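Long-range contacts in glutamate--tRNA ligase (Methanothermobacter thermautotrophicus, PDB 3AII), which probably charges tRNA(Glu) and, as a non-discriminating archaeal enzyme, also tRNA(Gln) with glutamate that it first activates with ATP: residues A[167-176]-A[261-269]; A[251-259]-A[269-277]. All blocks are in the same frame, centred on the assembly; numbering follows the deposited sequence.

Contact 1 (A[167-176]-A[261-269])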
loop_
_atom_site.group_PDB
_atom_site.type_symbol
_atom_site.label_atom_id
_atom_site.label_comp_id
_atom_site.label_asym_id
_atom_site.label_seq_id
_atom_site.Cartn_x
_atom_site.Cartn_y
_atom_site.Cartn_z
ATOM N N ILE A 167 -2.476 -8.863 -19.361
ATOM C CA ILE A 167 -3.352 -7.697 -19.196
ATOM C C ILE A 167 -4.726 -8.030 -19.785
ATOM O O ILE A 167 -4.839 -8.438 -20.936
ATOM C CB ILE A 167 -2.759 -6.446 -19.867
ATOM C CG1 ILE A 167 -1.413 -6.073 -19.228
ATOM C CG2 ILE A 167 -3.709 -5.244 -19.726
ATOM C CD1 ILE A 167 -0.666 -4.999 -20.013
ATOM N N GLN A 168 -5.783 -7.895 -18.993
ATOM C CA GLN A 168 -7.078 -8.392 -19.440
ATOM C C GLN A 168 -7.639 -7.678 -20.666
ATOM O O GLN A 168 -8.342 -8.297 -21.462
ATOM C CB GLN A 168 -8.098 -8.408 -18.295
ATOM C CG GLN A 168 -7.785 -9.470 -17.249
ATOM C CD GLN A 168 -8.932 -9.695 -16.280
ATOM O OE1 GLN A 168 -9.547 -8.745 -15.812
ATOM N NE2 GLN A 168 -9.228 -10.959 -15.987
ATOM N N SER A 169 -7.315 -6.398 -20.834
ATOM C CA SER A 169 -7.853 -5.687 -21.989
ATOM C C SER A 169 -7.217 -6.158 -23.296
ATOM O O SER A 169 -7.710 -5.839 -24.374
ATOM C CB SER A 169 -7.722 -4.167 -21.827
ATOM O OG SER A 169 -6.372 -3.788 -21.688
ATOM N N ASP A 170 -6.147 -6.948 -23.204
ATOM C CA ASP A 170 -5.566 -7.571 -24.394
ATOM C C ASP A 170 -6.299 -8.854 -24.758
ATOM O O ASP A 170 -6.013 -9.473 -25.791
ATOM C CB ASP A 170 -4.106 -7.960 -24.142
ATOM C CG ASP A 170 -3.152 -6.788 -24.240
ATOM O OD1 ASP A 170 -2.094 -6.855 -23.578
ATOM O OD2 ASP A 170 -3.440 -5.826 -24.979
ATOM N N ARG A 171 -7.223 -9.271 -23.895
ATOM C CA ARG A 171 -7.853 -10.581 -24.013
ATOM C C ARG A 171 -9.327 -10.543 -24.399
ATOM O O ARG A 171 -10.031 -11.542 -24.257
ATOM C CB ARG A 171 -7.676 -11.362 -22.688
ATOM C CG ARG A 171 -6.197 -11.645 -22.368
ATOM C CD ARG A 171 -5.976 -12.276 -20.986
ATOM N NE ARG A 171 -6.647 -13.568 -20.810
ATOM C CZ ARG A 171 -6.151 -14.733 -21.231
ATOM N NH1 ARG A 171 -4.994 -14.779 -21.889
ATOM N NH2 ARG A 171 -6.826 -15.857 -21.019
ATOM N N MET A 172 -9.805 -9.406 -24.905
ATOM C CA MET A 172 -11.244 -9.305 -25.191
ATOM C C MET A 172 -11.776 -10.431 -26.087
ATOM O O MET A 172 -12.836 -10.996 -25.810
ATOM C CB MET A 172 -11.598 -7.923 -25.762
ATOM C CG MET A 172 -11.124 -6.766 -24.903
ATOM S SD MET A 172 -11.983 -6.732 -23.317
ATOM C CE MET A 172 -13.644 -6.481 -23.919
ATOM N N GLU A 173 -11.058 -10.773 -27.162
ATOM C CA GLU A 173 -11.538 -11.809 -28.069
ATOM C C GLU A 173 -11.590 -13.170 -27.393
ATOM O O GLU A 173 -12.372 -14.038 -27.775
ATOM C CB GLU A 173 -10.700 -11.858 -29.352
ATOM C CG GLU A 173 -10.753 -10.556 -30.127
ATOM C CD GLU A 173 -12.127 -10.301 -30.735
ATOM O OE1 GLU A 173 -12.902 -11.276 -30.898
ATOM O OE2 GLU A 173 -12.421 -9.126 -31.054
ATOM N N THR A 174 -10.751 -13.342 -26.375
ATOM C CA THR A 174 -10.776 -14.575 -25.605
ATOM C C THR A 174 -12.078 -14.649 -24.806
ATOM O O THR A 174 -12.756 -15.687 -24.781
ATOM C CB THR A 174 -9.557 -14.655 -24.667
ATOM O OG1 THR A 174 -8.359 -14.736 -25.461
ATOM C CG2 THR A 174 -9.644 -15.866 -23.756
ATOM N N TYR A 175 -12.436 -13.546 -24.149
ATOM C CA TYR A 175 -13.694 -13.540 -23.402
ATOM C C TYR A 175 -14.882 -13.732 -24.334
ATOM O O TYR A 175 -15.865 -14.350 -23.953
ATOM C CB TYR A 175 -13.851 -12.260 -22.574
ATOM C CG TYR A 175 -12.651 -11.979 -21.710
ATOM C CD1 TYR A 175 -12.162 -12.949 -20.832
ATOM C CD2 TYR A 175 -12.026 -10.747 -21.743
ATOM C CE1 TYR A 175 -11.060 -12.696 -20.045
ATOM C CE2 TYR A 175 -10.927 -10.483 -20.962
ATOM C CZ TYR A 175 -10.449 -11.463 -20.121
ATOM O OH TYR A 175 -9.345 -11.200 -19.352
ATOM N N TYR A 176 -14.805 -13.175 -25.540
ATOM C CA TYR A 176 -15.900 -13.347 -26.507
ATOM C C TYR A 176 -15.986 -14.798 -26.975
ATOM O O TYR A 176 -17.072 -15.362 -27.074
ATOM C CB TYR A 176 -15.702 -12.414 -27.708
ATOM C CG TYR A 176 -15.697 -10.931 -27.385
ATOM C CD1 TYR A 176 -16.272 -10.433 -26.217
ATOM C CD2 TYR A 176 -15.123 -10.024 -28.267
ATOM C CE1 TYR A 176 -16.247 -9.080 -25.933
ATOM C CE2 TYR A 176 -15.088 -8.671 -27.994
ATOM C CZ TYR A 176 -15.663 -8.197 -26.832
ATOM O OH TYR A 176 -15.639 -6.841 -26.596
ATOM N N HIS A 261 -11.688 3.377 -23.387
ATOM C CA HIS A 261 -10.729 2.708 -22.522
ATOM C C HIS A 261 -9.368 3.333 -22.793
ATOM O O HIS A 261 -9.033 3.589 -23.946
ATOM C CB HIS A 261 -10.692 1.216 -22.863
ATOM C CG HIS A 261 -9.992 0.369 -21.843
ATOM N ND1 HIS A 261 -8.620 0.327 -21.724
ATOM C CD2 HIS A 261 -10.478 -0.493 -20.917
ATOM C CE1 HIS A 261 -8.291 -0.506 -20.753
ATOM N NE2 HIS A 261 -9.398 -1.026 -20.252
ATOM N N PRO A 262 -8.575 3.564 -21.744
ATOM C CA PRO A 262 -7.294 4.250 -21.952
ATOM C C PRO A 262 -6.277 3.443 -22.754
ATOM O O PRO A 262 -5.412 4.040 -23.395
ATOM C CB PRO A 262 -6.799 4.509 -20.524
ATOM C CG PRO A 262 -8.038 4.546 -19.708
ATOM C CD PRO A 262 -8.931 3.504 -20.318
ATOM N N ARG A 263 -6.374 2.119 -22.723
ATOM C CA ARG A 263 -5.530 1.275 -23.576
ATOM C C ARG A 263 -6.108 1.012 -24.957
ATOM O O ARG A 263 -5.442 1.216 -25.971
ATOM C CB ARG A 263 -5.243 -0.077 -22.908
ATOM C CG ARG A 263 -4.045 -0.078 -21.999
ATOM C CD ARG A 263 -3.729 -1.472 -21.468
ATOM N NE ARG A 263 -2.649 -2.136 -22.199
ATOM C CZ ARG A 263 -2.809 -3.148 -23.048
ATOM N NH1 ARG A 263 -4.014 -3.651 -23.300
ATOM N NH2 ARG A 263 -1.740 -3.673 -23.639
ATOM N N THR A 264 -7.341 0.528 -24.994
ATOM C CA THR A 264 -7.936 0.043 -26.230
ATOM C C THR A 264 -8.861 1.062 -26.897
ATOM O O THR A 264 -9.475 0.770 -27.917
ATOM C CB THR A 264 -8.718 -1.259 -25.988
ATOM O OG1 THR A 264 -9.753 -1.015 -25.028
ATOM C CG2 THR A 264 -7.789 -2.341 -25.449
ATOM N N GLY A 265 -8.963 2.252 -26.315
ATOM C CA GLY A 265 -9.751 3.313 -26.924
ATOM C C GLY A 265 -11.229 2.990 -27.021
ATOM O O GLY A 265 -11.856 2.645 -26.022
ATOM N N THR A 266 -11.786 3.092 -28.227
ATOM C CA THR A 266 -13.197 2.789 -28.446
ATOM C C THR A 266 -13.382 1.515 -29.264
ATOM O O THR A 266 -14.442 1.277 -29.845
ATOM C CB THR A 266 -13.930 3.952 -29.146
ATOM O OG1 THR A 266 -13.278 4.246 -30.386
ATOM C CG2 THR A 266 -13.929 5.196 -28.262
ATOM N N ARG A 267 -12.346 0.688 -29.302
ATOM C CA ARG A 267 -12.421 -0.580 -30.019
ATOM C C ARG A 267 -13.551 -1.485 -29.534
ATOM O O ARG A 267 -14.193 -2.174 -30.327
ATOM C CB ARG A 267 -11.094 -1.329 -29.899
ATOM C CG ARG A 267 -10.088 -0.963 -30.966
ATOM C CD ARG A 267 -9.738 -2.181 -31.800
ATOM N NE ARG A 267 -8.754 -3.029 -31.138
ATOM C CZ ARG A 267 -8.292 -4.170 -31.638
ATOM N NH1 ARG A 267 -7.388 -4.870 -30.967
ATOM N NH2 ARG A 267 -8.735 -4.613 -32.806
ATOM N N TYR A 268 -13.793 -1.483 -28.228
ATOM C CA TYR A 268 -14.735 -2.427 -27.639
ATOM C C TYR A 268 -15.841 -1.713 -26.886
ATOM O O TYR A 268 -15.610 -0.680 -26.263
ATOM C CB TYR A 268 -14.012 -3.349 -26.653
ATOM C CG TYR A 268 -12.838 -4.077 -27.254
ATOM C CD1 TYR A 268 -11.532 -3.706 -26.949
ATOM C CD2 TYR A 268 -13.039 -5.127 -28.124
ATOM C CE1 TYR A 268 -10.447 -4.378 -27.499
ATOM C CE2 TYR A 268 -11.960 -5.808 -28.684
ATOM C CZ TYR A 268 -10.673 -5.428 -28.367
ATOM O OH TYR A 268 -9.612 -6.112 -28.925
ATOM N N ARG A 269 -17.037 -2.284 -26.933
ATOM C CA ARG A 269 -18.117 -1.808 -26.079
ATOM C C ARG A 269 -18.709 -2.942 -25.259
ATOM O O ARG A 269 -19.519 -2.711 -24.375
ATOM C CB ARG A 269 -19.217 -1.146 -26.907
ATOM C CG ARG A 269 -20.058 -2.124 -27.695
ATOM C CD ARG A 269 -21.241 -1.420 -28.352
ATOM N NE ARG A 269 -20.805 -0.431 -29.338
ATOM C CZ ARG A 269 -21.638 0.338 -30.030
ATOM N NH1 ARG A 269 -22.946 0.237 -29.833
ATOM N NH2 ARG A 269 -21.166 1.209 -30.912
HETATM O O HOH W 1 -8.236 -7.328 -26.556
HETATM O O HOH W 2 -10.307 -7.549 -31.128
HETATM O O HOH W 3 -16.897 -4.837 -28.194
#
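Met172 sets CG over the centre of one face of the Tyr268 ring, 3.6 Å from the Tyr268 ring centroid and only 11° off the ring normal. CB of Met172 covers the CE2 side of the same face. Met172 SD stands farther above it, 4.9 Å from the Tyr268 centroid, in a long Met-aromatic contact, and the bend at chi3 (-62°) brings CE back toward Tyr268 CB. Tyr268 CD2 lies at the edge of the Tyr176 ring, 3.5 Å from Tyr176 OH, which bonds Val270 O and also accepts from a water held by Arg269 N.

The second patch is polar. Arg263 forms a salt bridge with Asp170, end-on through both terminal nitrogens, Arg263 NH1 at 2.8 Å and NH2 at 3.1 Å from Asp170 OD2, from one face of a carboxylate turned 76° to the guanidinium plane. Arg263 NH1 also donates to Ser169 OG at 2.9 Å, and Ile167 CG2 rests over a guanidinium face.

These residues join the end of strand 164-167, the 3-10 turn 168-170 and the first turns of helix 172-184, in the class I catalytic domain, to the loop connecting strands 252-256 and 270-272 of an antiparallel sheet. That loop is shaped by a type II' turn from Thr264 to Arg267, with Gly265 at positive phi.

Farther out, Asp137 fixes both sides, its OD2 bonding Ser169 OG and its O bonding His261 NE2. His261 ND1 in turn accepts from Arg263 N at 3.0 Å, close to the imidazole plane. A water bridges Ser169 O, Met172 N and Tyr268 OH, and another connects that hydroxyl to Glu173 OE2.

Contact 2 (A[251-259]-A[269-277])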
loop_
_atom_site.group_PDB
_atom_site.type_symbol
_atom_site.label_atom_id
_atom_site.label_comp_id
_atom_site.label_asym_id
_atom_site.label_seq_id
_atom_site.Cartn_x
_atom_site.Cartn_y
_atom_site.Cartn_z
ATOM N N TRP A 251 -26.273 -14.708 -12.712
ATOM C CA TRP A 251 -25.478 -13.494 -12.635
ATOM C C TRP A 251 -24.932 -13.060 -13.999
ATOM O O TRP A 251 -24.789 -13.872 -14.921
ATOM C CB TRP A 251 -24.355 -13.669 -11.602
ATOM C CG TRP A 251 -23.421 -14.829 -11.844
ATOM C CD1 TRP A 251 -23.548 -16.110 -11.372
ATOM C CD2 TRP A 251 -22.181 -14.791 -12.569
ATOM N NE1 TRP A 251 -22.481 -16.877 -11.795
ATOM C CE2 TRP A 251 -21.624 -16.087 -12.519
ATOM C CE3 TRP A 251 -21.493 -13.783 -13.253
ATOM C CZ2 TRP A 251 -20.404 -16.404 -13.132
ATOM C CZ3 TRP A 251 -20.282 -14.099 -13.867
ATOM C CH2 TRP A 251 -19.753 -15.401 -13.807
ATOM N N VAL A 252 -24.632 -11.769 -14.112
ATOM C CA VAL A 252 -24.218 -11.160 -15.374
ATOM C C VAL A 252 -22.733 -11.361 -15.685
ATOM O O VAL A 252 -21.861 -11.015 -14.879
ATOM C CB VAL A 252 -24.515 -9.649 -15.363
ATOM C CG1 VAL A 252 -23.961 -8.979 -16.604
ATOM C CG2 VAL A 252 -26.008 -9.413 -15.262
ATOM N N SER A 253 -22.453 -11.916 -16.863
ATOM C CA SER A 253 -21.078 -12.152 -17.299
ATOM C C SER A 253 -20.562 -11.126 -18.296
ATOM O O SER A 253 -19.350 -10.931 -18.401
ATOM C CB SER A 253 -20.926 -13.554 -17.895
ATOM O OG SER A 253 -21.750 -13.726 -19.045
ATOM N N MET A 254 -21.459 -10.499 -19.056
ATOM C CA MET A 254 -21.059 -9.499 -20.064
ATOM C C MET A 254 -22.032 -8.338 -20.075
ATOM O O MET A 254 -23.247 -8.555 -20.008
ATOM C CB MET A 254 -21.083 -10.088 -21.483
ATOM C CG MET A 254 -20.016 -11.069 -21.841
ATOM S SD MET A 254 -18.437 -10.180 -22.064
ATOM C CE MET A 254 -17.350 -11.481 -22.636
ATOM N N ARG A 255 -21.501 -7.120 -20.199
ATOM C CA ARG A 255 -22.334 -5.925 -20.288
ATOM C C ARG A 255 -21.850 -5.017 -21.405
ATOM O O ARG A 255 -20.748 -5.186 -21.917
ATOM C CB ARG A 255 -22.321 -5.158 -18.970
ATOM C CG ARG A 255 -20.936 -4.714 -18.550
ATOM C CD ARG A 255 -20.937 -3.894 -17.284
ATOM N NE ARG A 255 -19.606 -3.366 -17.011
ATOM C CZ ARG A 255 -19.293 -2.670 -15.924
ATOM N NH1 ARG A 255 -18.057 -2.222 -15.753
ATOM N NH2 ARG A 255 -20.220 -2.425 -15.004
ATOM N N ILE A 256 -22.685 -4.051 -21.773
ATOM C CA ILE A 256 -22.324 -3.092 -22.805
ATOM C C ILE A 256 -21.957 -1.780 -22.121
ATOM O O ILE A 256 -22.720 -1.289 -21.296
ATOM C CB ILE A 256 -23.504 -2.853 -23.768
ATOM C CG1 ILE A 256 -23.935 -4.167 -24.439
ATOM C CG2 ILE A 256 -23.118 -1.807 -24.813
ATOM C CD1 ILE A 256 -25.294 -4.105 -25.148
ATOM N N VAL A 257 -20.786 -1.234 -22.447
ATOM C CA VAL A 257 -20.322 0.026 -21.866
ATOM C C VAL A 257 -19.814 0.903 -22.989
ATOM O O VAL A 257 -18.927 0.497 -23.744
ATOM C CB VAL A 257 -19.164 -0.196 -20.874
ATOM C CG1 VAL A 257 -18.719 1.136 -20.231
ATOM C CG2 VAL A 257 -19.554 -1.222 -19.814
ATOM N N GLU A 258 -20.372 2.102 -23.113
ATOM C CA GLU A 258 -19.924 2.999 -24.169
ATOM C C GLU A 258 -18.993 4.035 -23.581
ATOM O O GLU A 258 -19.421 5.103 -23.152
ATOM C CB GLU A 258 -21.116 3.662 -24.855
ATOM C CG GLU A 258 -22.096 2.676 -25.471
ATOM C CD GLU A 258 -23.238 3.381 -26.185
ATOM O OE1 GLU A 258 -22.977 4.014 -27.231
ATOM O OE2 GLU A 258 -24.392 3.305 -25.704
ATOM N N ALA A 259 -17.713 3.700 -23.532
ATOM C CA ALA A 259 -16.728 4.582 -22.926
ATOM C C ALA A 259 -15.358 4.298 -23.515
ATOM O O ALA A 259 -15.055 3.167 -23.870
ATOM C CB ALA A 259 -16.699 4.393 -21.405
ATOM N N ARG A 269 -17.037 -2.284 -26.933
ATOM C CA ARG A 269 -18.117 -1.808 -26.079
ATOM C C ARG A 269 -18.709 -2.942 -25.259
ATOM O O ARG A 269 -19.519 -2.711 -24.375
ATOM C CB ARG A 269 -19.217 -1.146 -26.907
ATOM C CG ARG A 269 -20.058 -2.124 -27.695
ATOM C CD ARG A 269 -21.241 -1.420 -28.352
ATOM N NE ARG A 269 -20.805 -0.431 -29.338
ATOM C CZ ARG A 269 -21.638 0.338 -30.030
ATOM N NH1 ARG A 269 -22.946 0.237 -29.833
ATOM N NH2 ARG A 269 -21.166 1.209 -30.912
ATOM N N VAL A 270 -18.318 -4.180 -25.545
ATOM C CA VAL A 270 -18.869 -5.291 -24.773
ATOM C C VAL A 270 -17.775 -5.786 -23.832
ATOM O O VAL A 270 -16.708 -6.210 -24.292
ATOM C CB VAL A 270 -19.362 -6.442 -25.676
ATOM C CG1 VAL A 270 -19.958 -7.550 -24.817
ATOM C CG2 VAL A 270 -20.414 -5.944 -26.681
ATOM N N TYR A 271 -18.037 -5.713 -22.524
ATOM C CA TYR A 271 -17.008 -5.976 -21.507
ATOM C C TYR A 271 -17.420 -7.084 -20.548
ATOM O O TYR A 271 -18.593 -7.185 -20.173
ATOM C CB TYR A 271 -16.753 -4.710 -20.685
ATOM C CG TYR A 271 -15.902 -3.702 -21.407
ATOM C CD1 TYR A 271 -16.470 -2.757 -22.255
ATOM C CD2 TYR A 271 -14.525 -3.719 -21.261
ATOM C CE1 TYR A 271 -15.669 -1.832 -22.915
ATOM C CE2 TYR A 271 -13.733 -2.815 -21.910
ATOM C CZ TYR A 271 -14.307 -1.882 -22.739
ATOM O OH TYR A 271 -13.479 -0.983 -23.368
ATOM N N PRO A 272 -16.454 -7.911 -20.123
ATOM C CA PRO A 272 -16.766 -8.962 -19.155
ATOM C C PRO A 272 -16.876 -8.399 -17.748
ATOM O O PRO A 272 -16.208 -7.410 -17.384
ATOM C CB PRO A 272 -15.547 -9.891 -19.246
ATOM C CG PRO A 272 -14.428 -8.959 -19.575
ATOM C CD PRO A 272 -15.053 -7.974 -20.567
ATOM N N MET A 273 -17.738 -9.030 -16.961
ATOM C CA MET A 273 -17.773 -8.796 -15.529
ATOM C C MET A 273 -16.712 -9.649 -14.864
ATOM O O MET A 273 -16.302 -10.697 -15.402
ATOM C CB MET A 273 -19.150 -9.129 -14.957
ATOM C CG MET A 273 -20.261 -8.278 -15.529
ATOM S SD MET A 273 -19.991 -6.540 -15.163
ATOM C CE MET A 273 -20.418 -6.472 -13.427
ATOM N N MET A 274 -16.258 -9.173 -13.705
ATOM C CA MET A 274 -15.127 -9.765 -13.005
ATOM C C MET A 274 -15.224 -11.291 -12.835
ATOM O O MET A 274 -14.263 -12.017 -13.110
ATOM C CB MET A 274 -14.930 -9.065 -11.653
ATOM C CG MET A 274 -13.489 -9.039 -11.185
ATOM S SD MET A 274 -13.341 -9.762 -9.552
ATOM C CE MET A 274 -14.381 -11.185 -9.806
ATOM N N ASN A 275 -16.367 -11.789 -12.382
ATOM C CA ASN A 275 -16.456 -13.220 -12.126
ATOM C C ASN A 275 -16.298 -14.094 -13.367
ATOM O O ASN A 275 -15.855 -15.234 -13.265
ATOM C CB ASN A 275 -17.731 -13.563 -11.349
ATOM C CG ASN A 275 -17.617 -13.178 -9.890
ATOM O OD1 ASN A 275 -18.420 -12.403 -9.359
ATOM N ND2 ASN A 275 -16.594 -13.696 -9.238
ATOM N N PHE A 276 -16.660 -13.560 -14.533
ATOM C CA PHE A 276 -16.466 -14.276 -15.781
ATOM C C PHE A 276 -15.000 -14.231 -16.214
ATOM O O PHE A 276 -14.395 -15.267 -16.506
ATOM C CB PHE A 276 -17.360 -13.717 -16.908
ATOM C CG PHE A 276 -17.203 -14.463 -18.232
ATOM C CD1 PHE A 276 -17.722 -15.737 -18.401
ATOM C CD2 PHE A 276 -16.507 -13.883 -19.286
ATOM C CE1 PHE A 276 -17.556 -16.418 -19.614
ATOM C CE2 PHE A 276 -16.313 -14.548 -20.481
ATOM C CZ PHE A 276 -16.869 -15.819 -20.665
ATOM N N SER A 277 -14.434 -13.033 -16.308
ATOM C CA SER A 277 -13.060 -12.921 -16.789
ATOM C C SER A 277 -12.072 -13.605 -15.848
ATOM O O SER A 277 -11.111 -14.212 -16.314
ATOM C CB SER A 277 -12.662 -11.463 -17.007
ATOM O OG SER A 277 -12.740 -10.741 -15.781
HETATM O O HOH W 4 -16.745 -4.498 -17.198
#
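Strands 252-256 and 270-272 run antiparallel, their axes 4.6 Å apart, with Arg255 and Tyr271 as the hydrogen-bonded pair between the non-hydrogen-bonded pairs Met254-Pro272 and Ile256-Val270. The ladder continues past both ends of the shorter strand: Val257 N donates to Arg269 O at 2.7 Å, and Met273 N to Ser253 O at 2.9 Å. Ser253 and Met254 together face Val235 on the next strand, a classic beta bulge.

On the face carrying Met254, Ile256 and Val270, the bent Met254 side chain lays SD 3.6 Å from Pro272 CA and brings CE to 3.9 Å from Phe276 CE2. Phe276, its CG anti to the backbone N (chi1 -179°), also sets CB and CG against Ser253 CB. Across the sheet, Met273 SD lies 3.5 Å from Arg255 CD and over one guanidinium face, in one of that arginine's two conformers. Beyond the strand, Asn275 CB makes a CH-pi contact 4.0 Å from the centroid of the Trp251 six-membered ring, while the Asn275 amide bonds Gln303.

Pro272, lacking an N-H, occupies a non-hydrogen-bonded position, so it costs the ladder no bond to strand 252-256. The direct hydrogen bonds between the two segments are all backbone to backbone, and apolar, sulfur and aromatic contacts seat the start of helix 274-284 against the sheet.

From the N terminus, segment 167-176 comes first, and contact 1 closes a long loop of 84 residues back onto it; that loop holds the four zinc-binding cysteines and strands 188-191, 234-237 and 252-256. Contact 2 closes a much shorter loop, whose connection is largely the second segment of contact 1. The segments therefore alternate and the two contacts cross, sharing Arg269. They also touch directly: Met172 CE packs against Val270 O, and Tyr175 O packs on Met254 CE and Phe276 CE2. Helix 172-184 is thereby tied both to the hairpin's connecting loop and to its strands, which lead into helix 274-284.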